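Local coordinates for protein PfkB family carbohydrate kinase (Listeria grayi DSM 20601, PDB 4GM6) that probably acts as a sugar kinase of the PfkB family, transferring a phosphoryl group to a carbohydrate substrate, at residues S305-P309 / D310-K314. Sequence-based numbering, arbitrary orientation.
Sequences SEWRP and DETVK
Arg308 occupies the N-cap position of helix 309-323, at the end of the short link from helix 291-304, and its carbonyl opens the helical bonding: Thr312 N donates to Arg308 O at 3.0 Å, and Val313 N repeats the pattern one residue on to Pro309 O. The preceding helix ends in a Schellman motif with Glu306 at positive phi (63°), and Trp307 and Arg308 then run extended into the new helix. Glu311 reaches back to the N-cap residue, and its OE2 accepts the backbone N-H of Arg308 at 2.7 Å and 165°, the N3-to-N-cap half of a capping box. This bond meets the carboxylate on its anti side, tilted 26° from the plane. The same OE2 takes a weak bond from Arg308 NE at 3.3 Å, also a salt bridge and one side of a network with Asp310. A bend at chi3 (-43°) brings the guanidinium back between the two acids; NH1 lies 3.2 Å from Asp310 OD2, while OD1 sits over one guanidinium face. Carboxylates in the first turn are probably favourable to the helix dipole. The buried Thr312 and Val313 pack against Leu268 of strand 261-270. The Trp307 ring meets Phe315 edge-to-face. Trp307 CB rests 3.6 Å from Thr312 OG1, whose hydroxyl also makes a weak 3.5 Å bond to Arg308 O.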
loop_
_atom_site.group_PDB
_atom_site.type_symbol
_atom_site.label_atom_id
_atom_site.label_comp_id
_atom_site.label_asym_id
_atom_site.label_seq_id
_atom_site.Cartn_x
_atom_site.Cartn_y
_atom_site.Cartn_z
ATOM N N SER C 305 -1.179 -32.622 -27.279
ATOM C CA SER C 305 -0.879 -32.082 -28.601
ATOM C C SER C 305 -0.087 -33.091 -29.425
ATOM O O SER C 305 0.241 -32.842 -30.584
ATOM C CB SER C 305 -0.068 -30.788 -28.476
ATOM O OG SER C 305 -0.624 -29.913 -27.514
ATOM N N GLU C 306 0.236 -34.221 -28.806
ATOM C CA GLU C 306 0.998 -35.277 -29.455
ATOM C C GLU C 306 2.406 -34.843 -29.843
ATOM O O GLU C 306 2.956 -35.331 -30.831
ATOM C CB GLU C 306 0.253 -35.796 -30.683
ATOM C CG GLU C 306 -1.216 -36.063 -30.419
ATOM C CD GLU C 306 -1.748 -37.183 -31.279
ATOM O OE1 GLU C 306 -2.697 -37.863 -30.844
ATOM O OE2 GLU C 306 -1.198 -37.392 -32.382
ATOM N N TRP C 307 2.983 -33.927 -29.070
ATOM C CA TRP C 307 4.363 -33.514 -29.284
ATOM C C TRP C 307 5.300 -34.652 -28.939
ATOM O O TRP C 307 4.916 -35.591 -28.255
ATOM C CB TRP C 307 4.713 -32.326 -28.393
ATOM C CG TRP C 307 3.944 -31.082 -28.687
ATOM C CD1 TRP C 307 3.133 -30.845 -29.761
ATOM C CD2 TRP C 307 3.950 -29.882 -27.914
ATOM N NE1 TRP C 307 2.613 -29.573 -29.686
ATOM C CE2 TRP C 307 3.102 -28.961 -28.563
ATOM C CE3 TRP C 307 4.582 -29.500 -26.727
ATOM C CZ2 TRP C 307 2.874 -27.677 -28.067
ATOM C CZ3 TRP C 307 4.355 -28.222 -26.233
ATOM C CH2 TRP C 307 3.509 -27.327 -26.904
ATOM N N ARG C 308 6.542 -34.560 -29.388
ATOM C CA ARG C 308 7.532 -35.559 -29.010
ATOM C C ARG C 308 7.998 -35.344 -27.568
ATOM O O ARG C 308 7.867 -34.246 -27.021
ATOM C CB ARG C 308 8.702 -35.562 -29.996
ATOM C CG ARG C 308 8.308 -36.108 -31.364
ATOM C CD ARG C 308 9.297 -35.741 -32.457
ATOM N NE ARG C 308 9.716 -34.349 -32.346
ATOM C CZ ARG C 308 10.951 -33.973 -32.037
ATOM N NH1 ARG C 308 11.883 -34.895 -31.831
ATOM N NH2 ARG C 308 11.254 -32.682 -31.945
ATOM N N PRO C 309 8.540 -36.400 -26.945
ATOM C CA PRO C 309 8.969 -36.317 -25.550
ATOM C C PRO C 309 9.893 -35.121 -25.277
ATOM O O PRO C 309 9.692 -34.401 -24.297
ATOM C CB PRO C 309 9.720 -37.632 -25.330
ATOM C CG PRO C 309 9.164 -38.575 -26.360
ATOM C CD PRO C 309 8.815 -37.720 -27.547
ATOM N N ASP C 310 10.902 -34.914 -26.123
ATOM C CA ASP C 310 11.850 -33.824 -25.888
ATOM C C ASP C 310 11.192 -32.451 -25.973
ATOM O O ASP C 310 11.596 -31.514 -25.272
ATOM C CB ASP C 310 13.046 -33.907 -26.839
ATOM C CG ASP C 310 12.634 -34.151 -28.272
ATOM O OD1 ASP C 310 11.589 -33.618 -28.702
ATOM O OD2 ASP C 310 13.365 -34.878 -28.971
ATOM N N GLU C 311 10.186 -32.322 -26.834
ATOM C CA GLU C 311 9.449 -31.064 -26.936
ATOM C C GLU C 311 8.696 -30.807 -25.650
ATOM O O GLU C 311 8.811 -29.748 -25.046
ATOM C CB GLU C 311 8.449 -31.106 -28.092
ATOM C CG GLU C 311 9.059 -30.981 -29.481
ATOM C CD GLU C 311 8.032 -31.231 -30.571
ATOM O OE1 GLU C 311 7.659 -30.259 -31.263
ATOM O OE2 GLU C 311 7.581 -32.394 -30.721
ATOM N N THR C 312 7.916 -31.791 -25.229
ATOM C CA THR C 312 7.056 -31.625 -24.066
ATOM C C THR C 312 7.852 -31.257 -22.816
ATOM O O THR C 312 7.551 -30.261 -22.139
ATOM C CB THR C 312 6.238 -32.897 -23.814
ATOM O OG1 THR C 312 5.358 -33.109 -24.921
ATOM C CG2 THR C 312 5.426 -32.769 -22.537
ATOM N N VAL C 313 8.874 -32.056 -22.515
ATOM C CA VAL C 313 9.720 -31.801 -21.349
ATOM C C VAL C 313 10.381 -30.413 -21.398
ATOM O O VAL C 313 10.571 -29.774 -20.363
ATOM C CB VAL C 313 10.786 -32.896 -21.155
ATOM C CG1 VAL C 313 11.928 -32.729 -22.154
ATOM C CG2 VAL C 313 11.305 -32.887 -19.723
ATOM N N LYS C 314 10.716 -29.934 -22.591
ATOM C CA LYS C 314 11.370 -28.639 -22.688
ATOM C C LYS C 314 10.375 -27.520 -22.448
ATOM O O LYS C 314 10.653 -26.564 -21.714
ATOM C CB LYS C 314 12.052 -28.456 -24.044
ATOM C CG LYS C 314 12.895 -27.189 -24.097
ATOM C CD LYS C 314 13.883 -27.224 -25.259
ATOM C CE LYS C 314 13.193 -27.010 -26.595
ATOM N NZ LYS C 314 14.187 -26.833 -27.694
#